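Local coordinates for protein adenylosuccinate lyase (Francisella tularensis subsp. tularensis SCHU S4, PDB 4EEI) that probably catalyses two fumarate-releasing steps of purine biosynthesis, among them the cleavage of adenylosuccinate to AMP and fumarate, at residues Ala157-Leu168 against Ile225-Leu236; Val7-Ala15 against Leu102-Tyr112. One frame throughout, in Å; residues are numbered along the deposited sequence.

How the contacts relate
Both contacts pair antiparallel helices of the lyase fold, but at different depths. Contact 1 joins helices 151-173 and 217-244 close to the centre of the chain. It is almost wholly buried, and a second subunit takes up several of its charges. Contact 2 lies further out and is only partly buried. It lays the short N-terminal helix 8-14 on helix 94-131. Contact 1 pairs an apolar side with a row of charges and waters. Contact 2 relies on aromatic rings and one amide hydrogen bond. Helix 94-131 ties them together: it carries half of contact 2 and also packs on Phe-161, while Met-110 CE touches Leu-168 O.

Contact 1. Residues Ala157-Leu168 against Ile225-Leu236; sequences AYVEFKRRLKDL and IHGLIASAIERL
Ile-225 opens the contact with CG2 against Leu-168 CD2, 3.6 Å away, and its CD1 lies by the Asp-167 backbone. The His-226 ring meets Leu-168 CD2 at its edge. Leu-228 sets its CB 3.5 Å from Arg-164 CD, and its CD1 lies over one face of the guanidinium. Arg-164 is bent at chi2 and chi3. This brings NE and NH1 side-on to OD2 of Asp-167, which lies in the guanidinium plane. Asp-167 OD1 goes to Lys-221 of the second subunit. Ile-229 runs past Arg-164 in the opposite direction, and its CG1 is 3.6 Å from Arg-164 CB.

Ala-232 is the small residue that admits Phe-161. Its CB sits over one face of the ring, 3.8 Å from the centroid, in a CH-pi contact. Ile-229, Ile-233 and Leu-236 complete the hole around this knob. Arg-235 then grips Glu-160 side-on: NE and NH1 both reach OE1, at 2.9 and 2.8 Å, from the same face of the carboxylate. Glu-160 gets there on an extended chain, with CG opposite the backbone N (chi1 179°). Water 1 joins Glu-160 OE2, Arg-164 NH2 and Leu-228 O, and water 2 links OE1 to Ala-232 O. The buried carboxylate is thus well supplied with donors. Leu-236 ends the row, with CD2 4.0 Å from Phe-161 CE2.

Residues 157-168 and 225-236 run antiparallel at 168°, their axes 9.9 Å apart at closest approach. Helix 94-131 packs on Phe-161, helix 304-333 on Leu-236 and Ile-229, and the second subunit on Leu-228 and Arg-235.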
loop_
_atom_site.group_PDB
_atom_site.type_symbol
_atom_site.label_atom_id
_atom_site.label_comp_id
_atom_site.label_asym_id
_atom_site.label_seq_id
_atom_site.Cartn_x
_atom_site.Cartn_y
_atom_site.Cartn_z
ATOM N N ALA B 157 4.556 4.524 24.722
ATOM C CA ALA B 157 3.828 3.477 24.027
ATOM C C ALA B 157 2.438 3.361 24.643
ATOM O O ALA B 157 1.447 3.203 23.930
ATOM C CB ALA B 157 4.564 2.173 24.129
ATOM N N TYR B 158 2.370 3.428 25.972
ATOM C CA TYR B 158 1.079 3.368 26.667
ATOM C C TYR B 158 0.073 4.371 26.118
ATOM O O TYR B 158 -1.042 3.996 25.744
ATOM C CB TYR B 158 1.266 3.583 28.172
ATOM C CG TYR B 158 -0.017 3.823 28.944
ATOM C CD1 TYR B 158 -0.840 2.768 29.312
ATOM C CD2 TYR B 158 -0.395 5.107 29.311
ATOM C CE1 TYR B 158 -2.006 2.984 30.022
ATOM C CE2 TYR B 158 -1.560 5.333 30.019
ATOM C CZ TYR B 158 -2.355 4.268 30.375
ATOM O OH TYR B 158 -3.514 4.495 31.079
ATOM N N VAL B 159 0.453 5.646 26.069
ATOM C CA VAL B 159 -0.489 6.664 25.624
ATOM C C VAL B 159 -0.899 6.458 24.167
ATOM O O VAL B 159 -2.035 6.750 23.795
ATOM C CB VAL B 159 0.015 8.110 25.860
ATOM C CG1 VAL B 159 0.156 8.381 27.352
ATOM C CG2 VAL B 159 1.342 8.358 25.134
ATOM N N GLU B 160 0.008 5.938 23.348
ATOM C CA GLU B 160 -0.326 5.699 21.943
ATOM C C GLU B 160 -1.347 4.567 21.815
ATOM O O GLU B 160 -2.336 4.691 21.089
ATOM C CB GLU B 160 0.922 5.382 21.107
ATOM C CG GLU B 160 0.590 5.114 19.640
ATOM C CD GLU B 160 1.814 4.815 18.776
ATOM O OE1 GLU B 160 2.928 4.639 19.334
ATOM O OE2 GLU B 160 1.651 4.749 17.531
ATOM N N PHE B 161 -1.104 3.463 22.518
ATOM C CA PHE B 161 -2.057 2.359 22.527
ATOM C C PHE B 161 -3.393 2.767 23.158
ATOM O O PHE B 161 -4.441 2.265 22.750
ATOM C CB PHE B 161 -1.465 1.120 23.231
ATOM C CG PHE B 161 -0.532 0.325 22.358
ATOM C CD1 PHE B 161 -1.044 -0.514 21.366
ATOM C CD2 PHE B 161 0.848 0.423 22.509
ATOM C CE1 PHE B 161 -0.193 -1.258 20.540
ATOM C CE2 PHE B 161 1.716 -0.324 21.691
ATOM C CZ PHE B 161 1.189 -1.165 20.705
ATOM N N LYS B 162 -3.368 3.685 24.129
ATOM C CA LYS B 162 -4.630 4.219 24.676
ATOM C C LYS B 162 -5.389 5.082 23.660
ATOM O O LYS B 162 -6.630 5.115 23.652
ATOM C CB LYS B 162 -4.399 5.008 25.979
ATOM C CG LYS B 162 -4.004 4.143 27.178
ATOM C CD LYS B 162 -5.219 3.453 27.807
ATOM C CE LYS B 162 -6.112 4.468 28.500
ATOM N NZ LYS B 162 -7.506 3.963 28.690
ATOM N N ARG B 163 -4.663 5.806 22.814
ATOM C CA ARG B 163 -5.334 6.556 21.752
ATOM C C ARG B 163 -6.054 5.568 20.835
ATOM O O ARG B 163 -7.182 5.822 20.401
ATOM C CB ARG B 163 -4.342 7.425 20.965
ATOM C CG ARG B 163 -3.852 8.654 21.730
ATOM C CD ARG B 163 -3.063 9.625 20.828
ATOM N NE ARG B 163 -1.745 9.125 20.406
ATOM C CZ ARG B 163 -0.637 9.248 21.133
ATOM N NH1 ARG B 163 -0.688 9.805 22.339
ATOM N NH2 ARG B 163 0.523 8.809 20.667
ATOM N N ARG B 164 -5.416 4.435 20.557
ATOM C CA ARG B 164 -6.034 3.418 19.701
ATOM C C ARG B 164 -7.196 2.739 20.419
ATOM O O ARG B 164 -8.216 2.416 19.801
ATOM C CB ARG B 164 -5.003 2.378 19.264
ATOM C CG ARG B 164 -3.800 2.957 18.521
ATOM C CD ARG B 164 -4.139 3.411 17.086
ATOM N NE ARG B 164 -4.863 4.685 17.055
ATOM C CZ ARG B 164 -4.287 5.878 17.192
ATOM N NH1 ARG B 164 -5.023 6.982 17.171
ATOM N NH2 ARG B 164 -2.970 5.966 17.347
ATOM N N LEU B 165 -7.054 2.535 21.726
ATOM C CA LEU B 165 -8.124 1.899 22.492
ATOM C C LEU B 165 -9.374 2.771 22.476
ATOM O O LEU B 165 -10.491 2.269 22.329
ATOM C CB LEU B 165 -7.670 1.580 23.930
ATOM C CG LEU B 165 -8.740 0.947 24.825
ATOM C CD1 LEU B 165 -9.126 -0.439 24.306
ATOM C CD2 LEU B 165 -8.247 0.858 26.260
ATOM N N LYS B 166 -9.202 4.083 22.607
ATOM C CA LYS B 166 -10.355 4.968 22.507
ATOM C C LYS B 166 -10.997 4.909 21.114
ATOM O O LYS B 166 -12.221 4.890 21.006
ATOM C CB LYS B 166 -10.002 6.412 22.884
ATOM C CG LYS B 166 -11.214 7.347 22.874
ATOM C CD LYS B 166 -10.803 8.793 23.105
ATOM C CE LYS B 166 -11.994 9.751 22.964
ATOM N NZ LYS B 166 -12.498 9.893 21.555
ATOM N N ASP B 167 -10.184 4.884 20.057
ATOM C CA ASP B 167 -10.715 4.748 18.691
ATOM C C ASP B 167 -11.588 3.492 18.587
ATOM O O ASP B 167 -12.676 3.532 18.008
ATOM C CB ASP B 167 -9.585 4.623 17.652
ATOM C CG ASP B 167 -8.767 5.902 17.485
ATOM O OD1 ASP B 167 -9.253 6.983 17.887
ATOM O OD2 ASP B 167 -7.636 5.817 16.924
ATOM N N LEU B 168 -11.104 2.378 19.130
ATOM C CA LEU B 168 -11.827 1.105 19.025
ATOM C C LEU B 168 -13.115 1.103 19.847
ATOM O O LEU B 168 -14.158 0.603 19.396
ATOM C CB LEU B 168 -10.946 -0.081 19.437
ATOM C CG LEU B 168 -9.924 -0.617 18.446
ATOM C CD1 LEU B 168 -9.289 -1.885 18.983
ATOM C CD2 LEU B 168 -10.576 -0.886 17.098
ATOM N N ILE B 225 -8.101 1.587 11.674
ATOM C CA ILE B 225 -7.687 1.662 13.075
ATOM C C ILE B 225 -6.686 0.543 13.393
ATOM O O ILE B 225 -5.694 0.750 14.100
ATOM C CB ILE B 225 -8.885 1.563 14.033
ATOM C CG1 ILE B 225 -9.840 2.739 13.818
ATOM C CG2 ILE B 225 -8.411 1.536 15.492
ATOM C CD1 ILE B 225 -11.177 2.564 14.539
ATOM N N HIS B 226 -6.946 -0.653 12.881
ATOM C CA HIS B 226 -6.040 -1.773 13.124
ATOM C C HIS B 226 -4.667 -1.490 12.495
ATOM O O HIS B 226 -3.634 -1.906 13.031
ATOM C CB HIS B 226 -6.649 -3.072 12.578
ATOM C CG HIS B 226 -7.699 -3.658 13.469
ATOM N ND1 HIS B 226 -8.216 -4.921 13.277
ATOM C CD2 HIS B 226 -8.314 -3.161 14.569
ATOM C CE1 HIS B 226 -9.104 -5.179 14.224
ATOM N NE2 HIS B 226 -9.178 -4.132 15.026
ATOM N N GLY B 227 -4.659 -0.768 11.377
ATOM C CA GLY B 227 -3.414 -0.367 10.730
ATOM C C GLY B 227 -2.593 0.573 11.600
ATOM O O GLY B 227 -1.352 0.490 11.641
ATOM N N LEU B 228 -3.280 1.473 12.298
ATOM C CA LEU B 228 -2.615 2.410 13.209
ATOM C C LEU B 228 -2.070 1.670 14.421
ATOM O O LEU B 228 -0.983 1.995 14.927
ATOM C CB LEU B 228 -3.590 3.499 13.660
ATOM C CG LEU B 228 -4.069 4.485 12.593
ATOM C CD1 LEU B 228 -5.250 5.279 13.119
ATOM C CD2 LEU B 228 -2.951 5.445 12.213
ATOM N N ILE B 229 -2.826 0.681 14.897
ATOM C CA ILE B 229 -2.343 -0.172 15.983
ATOM C C ILE B 229 -1.072 -0.897 15.536
ATOM O O ILE B 229 -0.119 -1.045 16.311
ATOM C CB ILE B 229 -3.412 -1.189 16.416
ATOM C CG1 ILE B 229 -4.584 -0.463 17.080
ATOM C CG2 ILE B 229 -2.818 -2.240 17.394
ATOM C CD1 ILE B 229 -5.797 -1.345 17.369
ATOM N N ALA B 230 -1.053 -1.331 14.279
ATOM C CA ALA B 230 0.103 -2.045 13.746
ATOM C C ALA B 230 1.357 -1.175 13.794
ATOM O O ALA B 230 2.448 -1.659 14.096
ATOM C CB ALA B 230 -0.171 -2.539 12.319
ATOM N N SER B 231 1.210 0.109 13.491
ATOM C CA SER B 231 2.329 1.046 13.633
ATOM C C SER B 231 2.788 1.198 15.080
ATOM O O SER B 231 3.980 1.355 15.352
ATOM C CB SER B 231 1.956 2.418 13.079
ATOM O OG SER B 231 1.964 2.372 11.667
ATOM N N ALA B 232 1.838 1.192 16.006
ATOM C CA ALA B 232 2.165 1.241 17.432
ATOM C C ALA B 232 2.927 -0.015 17.862
ATOM O O ALA B 232 3.900 0.054 18.629
ATOM C CB ALA B 232 0.892 1.390 18.253
ATOM N N ILE B 233 2.466 -1.169 17.391
ATOM C CA ILE B 233 3.133 -2.434 17.689
ATOM C C ILE B 233 4.554 -2.401 17.132
ATOM O O ILE B 233 5.508 -2.812 17.802
ATOM C CB ILE B 233 2.356 -3.623 17.091
ATOM C CG1 ILE B 233 1.051 -3.836 17.868
ATOM C CG2 ILE B 233 3.200 -4.900 17.103
ATOM C CD1 ILE B 233 0.100 -4.812 17.201
ATOM N N GLU B 234 4.702 -1.901 15.916
ATOM C CA GLU B 234 6.018 -1.906 15.281
ATOM C C GLU B 234 6.964 -0.927 15.952
ATOM O O GLU B 234 8.146 -1.223 16.131
ATOM C CB GLU B 234 5.916 -1.615 13.775
ATOM C CG GLU B 234 7.234 -1.895 13.013
ATOM C CD GLU B 234 7.090 -1.743 11.501
ATOM O OE1 GLU B 234 5.938 -1.755 11.015
ATOM O OE2 GLU B 234 8.124 -1.617 10.800
ATOM N N ARG B 235 6.449 0.241 16.329
ATOM C CA ARG B 235 7.297 1.238 16.973
ATOM C C ARG B 235 7.830 0.699 18.280
ATOM O O ARG B 235 9.004 0.878 18.585
ATOM C CB ARG B 235 6.554 2.557 17.204
ATOM C CG ARG B 235 7.463 3.687 17.713
ATOM C CD ARG B 235 6.756 5.043 17.675
ATOM N NE ARG B 235 5.754 5.170 18.727
ATOM C CZ ARG B 235 6.004 5.694 19.924
ATOM N NH1 ARG B 235 5.040 5.777 20.837
ATOM N NH2 ARG B 235 7.224 6.135 20.213
ATOM N N LEU B 236 6.969 0.047 19.060
ATOM C CA LEU B 236 7.387 -0.508 20.343
ATOM C C LEU B 236 8.327 -1.686 20.146
ATOM O O LEU B 236 9.302 -1.848 20.885
ATOM C CB LEU B 236 6.159 -0.930 21.162
ATOM C CG LEU B 236 6.372 -1.737 22.438
ATOM C CD1 LEU B 236 7.236 -0.981 23.430
ATOM C CD2 LEU B 236 5.021 -2.069 23.057
HETATM O O HOH W 1 -0.726 4.082 16.569
HETATM O O HOH W 2 4.184 2.188 20.532
HETATM O O HOH W 3 3.769 4.525 16.170
#

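Contact 2. Residues Val7-Ala15 against Leu102-Tyr112; sequences VAEISKIWA and LSLQIRDSMSY
Helix 8-14 and residues 102-112 run antiparallel at 172°, with axes 10.0 Å apart and Ile-13 nearest Gln-105 at the CA atoms. Ile-13 is a knob among Gln-105, Asp-108, Ser-109 and Tyr-112. Its CG2 lies against Ser-109 OG, and CD1 lies 4.0 Å from Tyr-112 CE2. Its carbonyl O takes a nearly straight hydrogen bond from Gln-105 NE2, 3.0 Å long at 170°. The oxygen lies in the amide plane, while the donor is tilted 26° from the carbonyl plane. Asn-18 also donates to this oxygen. Water 4 links the same NE2 to Trp-14 O, so the amide nitrogen serves one backbone carbonyl directly and another through water.

Trp-14 is the second knob. With CG beside its backbone N, the indole reaches across to helix 94-131. Gln-105 CB lies over one face of the six-membered ring. Leu-102 CD1, 3.5 Å from Trp-14 CZ3, and Ile-106 CG1 meet its edge. The bond from Trp-14 NE1 to Ser-109 OG is weak; that hydroxyl itself donates to Gln-105 O.

At the other end, Glu-9 CG sits over a face of the Tyr-112 ring, and Ile-10 CD1 is 3.6 Å from Tyr-112 CD2. The Glu-9 carboxylate pairs with Arg-325. This is antiparallel knobs-into-holes packing, here joining the N-terminal helix to a long helix of the fumarate lyase fold. Trp-14 lies about 8 Å from AMP-binding Arg-310, side chain to side chain.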
loop_
_atom_site.group_PDB
_atom_site.type_symbol
_atom_site.label_atom_id
_atom_site.label_comp_id
_atom_site.label_asym_id
_atom_site.label_seq_id
_atom_site.Cartn_x
_atom_site.Cartn_y
_atom_site.Cartn_z
ATOM N N VAL B 7 -5.115 -18.549 17.117
ATOM C CA VAL B 7 -5.746 -18.423 18.424
ATOM C C VAL B 7 -7.124 -19.046 18.303
ATOM O O VAL B 7 -7.969 -18.535 17.574
ATOM C CB VAL B 7 -5.894 -16.953 18.833
ATOM C CG1 VAL B 7 -6.574 -16.848 20.200
ATOM C CG2 VAL B 7 -4.526 -16.269 18.845
ATOM N N ALA B 8 -7.342 -20.139 19.027
ATOM C CA ALA B 8 -8.509 -20.999 18.825
ATOM C C ALA B 8 -9.848 -20.261 18.837
ATOM O O ALA B 8 -10.693 -20.495 17.972
ATOM C CB ALA B 8 -8.505 -22.150 19.837
ATOM N N GLU B 9 -10.046 -19.375 19.808
ATOM C CA GLU B 9 -11.348 -18.734 19.963
ATOM C C GLU B 9 -11.618 -17.729 18.852
ATOM O O GLU B 9 -12.772 -17.429 18.543
ATOM C CB GLU B 9 -11.479 -18.066 21.333
ATOM C CG GLU B 9 -10.469 -16.967 21.588
ATOM C CD GLU B 9 -9.339 -17.436 22.485
ATOM O OE1 GLU B 9 -8.919 -16.652 23.366
ATOM O OE2 GLU B 9 -8.873 -18.589 22.305
ATOM N N ILE B 10 -10.560 -17.201 18.236
ATOM C CA ILE B 10 -10.771 -16.280 17.121
ATOM C C ILE B 10 -11.066 -17.047 15.829
ATOM O O ILE B 10 -11.979 -16.699 15.089
ATOM C CB ILE B 10 -9.577 -15.332 16.930
ATOM C CG1 ILE B 10 -9.259 -14.619 18.247
ATOM C CG2 ILE B 10 -9.858 -14.322 15.815
ATOM C CD1 ILE B 10 -10.442 -13.850 18.839
ATOM N N SER B 11 -10.316 -18.107 15.552
ATOM C CA SER B 11 -10.581 -18.833 14.317
ATOM C C SER B 11 -11.954 -19.519 14.374
ATOM O O SER B 11 -12.596 -19.707 13.343
ATOM C CB SER B 11 -9.458 -19.819 13.997
ATOM O OG SER B 11 -9.284 -20.731 15.045
ATOM N N LYS B 12 -12.397 -19.858 15.581
ATOM C CA LYS B 12 -13.701 -20.481 15.774
ATOM C C LYS B 12 -14.817 -19.544 15.326
ATOM O O LYS B 12 -15.800 -19.975 14.726
ATOM C CB LYS B 12 -13.901 -20.870 17.240
ATOM C CG LYS B 12 -15.204 -21.601 17.514
ATOM C CD LYS B 12 -15.263 -22.106 18.947
ATOM C CE LYS B 12 -16.565 -22.842 19.219
ATOM N NZ LYS B 12 -17.702 -21.904 19.418
ATOM N N ILE B 13 -14.645 -18.255 15.591
ATOM C CA ILE B 13 -15.640 -17.265 15.204
ATOM C C ILE B 13 -15.801 -17.237 13.687
ATOM O O ILE B 13 -16.910 -17.104 13.172
ATOM C CB ILE B 13 -15.256 -15.857 15.696
ATOM C CG1 ILE B 13 -15.406 -15.763 17.216
ATOM C CG2 ILE B 13 -16.103 -14.799 15.008
ATOM C CD1 ILE B 13 -14.651 -14.608 17.835
ATOM N N TRP B 14 -14.683 -17.354 12.979
ATOM C CA TRP B 14 -14.682 -17.305 11.527
ATOM C C TRP B 14 -14.812 -18.647 10.853
ATOM O O TRP B 14 -14.854 -18.729 9.606
ATOM C CB TRP B 14 -13.454 -16.552 11.030
ATOM C CG TRP B 14 -13.413 -15.138 11.553
ATOM C CD1 TRP B 14 -12.760 -14.670 12.689
ATOM C CD2 TRP B 14 -14.084 -13.958 10.989
ATOM N NE1 TRP B 14 -12.965 -13.324 12.853
ATOM C CE2 TRP B 14 -13.749 -12.836 11.869
ATOM C CE3 TRP B 14 -14.889 -13.730 9.885
ATOM C CZ2 TRP B 14 -14.212 -11.556 11.630
ATOM C CZ3 TRP B 14 -15.350 -12.431 9.656
ATOM C CH2 TRP B 14 -15.018 -11.373 10.510
ATOM N N ALA B 15 -14.880 -19.711 11.646
ATOM C CA ALA B 15 -15.056 -21.063 11.120
ATOM C C ALA B 15 -16.451 -21.233 10.520
ATOM O O ALA B 15 -17.394 -20.565 10.944
ATOM C CB ALA B 15 -14.814 -22.095 12.209
ATOM N N LEU B 102 -22.192 -10.977 9.286
ATOM C CA LEU B 102 -20.774 -10.609 9.308
ATOM C C LEU B 102 -20.524 -9.574 10.398
ATOM O O LEU B 102 -19.496 -9.606 11.064
ATOM C CB LEU B 102 -20.354 -10.054 7.946
ATOM C CG LEU B 102 -18.929 -9.540 7.803
ATOM C CD1 LEU B 102 -17.942 -10.642 8.141
ATOM C CD2 LEU B 102 -18.706 -9.060 6.379
ATOM N N SER B 103 -21.475 -8.662 10.590
ATOM C CA SER B 103 -21.344 -7.671 11.659
ATOM C C SER B 103 -21.285 -8.334 13.017
ATOM O O SER B 103 -20.591 -7.851 13.911
ATOM C CB SER B 103 -22.493 -6.668 11.633
ATOM O OG SER B 103 -22.394 -5.843 10.491
ATOM N N LEU B 104 -22.032 -9.425 13.182
ATOM C CA LEU B 104 -22.022 -10.150 14.448
ATOM C C LEU B 104 -20.662 -10.819 14.681
ATOM O O LEU B 104 -20.149 -10.822 15.802
ATOM C CB LEU B 104 -23.152 -11.182 14.506
ATOM C CG LEU B 104 -24.588 -10.719 14.236
ATOM C CD1 LEU B 104 -25.567 -11.860 14.436
ATOM C CD2 LEU B 104 -24.966 -9.543 15.123
ATOM N N GLN B 105 -20.076 -11.383 13.627
ATOM C CA GLN B 105 -18.733 -11.956 13.737
ATOM C C GLN B 105 -17.698 -10.886 14.058
ATOM O O GLN B 105 -16.815 -11.099 14.891
ATOM C CB GLN B 105 -18.340 -12.672 12.441
ATOM C CG GLN B 105 -19.089 -13.967 12.195
ATOM C CD GLN B 105 -18.791 -14.534 10.829
ATOM O OE1 GLN B 105 -19.200 -13.968 9.813
ATOM N NE2 GLN B 105 -18.045 -15.636 10.792
ATOM N N ILE B 106 -17.794 -9.740 13.392
ATOM C CA ILE B 106 -16.853 -8.654 13.649
ATOM C C ILE B 106 -17.012 -8.142 15.089
ATOM O O ILE B 106 -16.035 -7.865 15.779
ATOM C CB ILE B 106 -17.024 -7.500 12.640
ATOM C CG1 ILE B 106 -16.642 -7.963 11.229
ATOM C CG2 ILE B 106 -16.162 -6.319 13.041
ATOM C CD1 ILE B 106 -16.980 -6.928 10.120
ATOM N N ARG B 107 -18.253 -8.032 15.542
ATOM C CA ARG B 107 -18.528 -7.581 16.900
ATOM C C ARG B 107 -17.880 -8.489 17.935
ATOM O O ARG B 107 -17.241 -8.024 18.895
ATOM C CB ARG B 107 -20.049 -7.525 17.103
ATOM C CG ARG B 107 -20.510 -7.272 18.513
ATOM C CD ARG B 107 -21.233 -8.505 19.007
ATOM N NE ARG B 107 -22.672 -8.438 18.841
ATOM C CZ ARG B 107 -23.461 -9.500 18.681
ATOM N NH1 ARG B 107 -22.955 -10.723 18.627
ATOM N NH2 ARG B 107 -24.763 -9.329 18.547
ATOM N N ASP B 108 -18.025 -9.791 17.748
ATOM C CA ASP B 108 -17.479 -10.715 18.725
ATOM C C ASP B 108 -15.956 -10.759 18.666
ATOM O O ASP B 108 -15.289 -10.985 19.679
ATOM C CB ASP B 108 -18.112 -12.096 18.551
ATOM C CG ASP B 108 -19.602 -12.088 18.870
ATOM O OD1 ASP B 108 -20.033 -11.212 19.655
ATOM O OD2 ASP B 108 -20.335 -12.949 18.333
ATOM N N SER B 109 -15.415 -10.524 17.479
ATOM C CA SER B 109 -13.972 -10.461 17.304
ATOM C C SER B 109 -13.419 -9.205 17.977
ATOM O O SER B 109 -12.384 -9.247 18.640
ATOM C CB SER B 109 -13.646 -10.449 15.807
ATOM O OG SER B 109 -13.992 -11.684 15.214
ATOM N N MET B 110 -14.113 -8.084 17.797
ATOM C CA MET B 110 -13.713 -6.828 18.431
ATOM C C MET B 110 -13.640 -6.921 19.944
ATOM O O MET B 110 -12.785 -6.285 20.571
ATOM C CB MET B 110 -14.666 -5.694 18.048
ATOM C CG MET B 110 -14.446 -5.155 16.665
ATOM S SD MET B 110 -15.425 -3.658 16.419
ATOM C CE MET B 110 -14.608 -2.516 17.539
ATOM N N SER B 111 -14.547 -7.694 20.534
ATOM C CA SER B 111 -14.573 -7.846 21.979
ATOM C C SER B 111 -13.245 -8.393 22.481
ATOM O O SER B 111 -12.745 -7.971 23.525
ATOM C CB SER B 111 -15.719 -8.770 22.399
ATOM O OG SER B 111 -16.958 -8.172 22.067
ATOM N N TYR B 112 -12.674 -9.330 21.730
ATOM C CA TYR B 112 -11.393 -9.925 22.111
ATOM C C TYR B 112 -10.232 -8.955 21.873
ATOM O O TYR B 112 -9.310 -8.871 22.688
ATOM C CB TYR B 112 -11.143 -11.235 21.350
ATOM C CG TYR B 112 -11.912 -12.429 21.873
ATOM C CD1 TYR B 112 -11.529 -13.073 23.050
ATOM C CD2 TYR B 112 -13.006 -12.931 21.184
ATOM C CE1 TYR B 112 -12.233 -14.173 23.534
ATOM C CE2 TYR B 112 -13.711 -14.033 21.659
ATOM C CZ TYR B 112 -13.320 -14.646 22.831
ATOM O OH TYR B 112 -14.026 -15.738 23.289
HETATM O O HOH W 4 -16.681 -16.708 8.343
#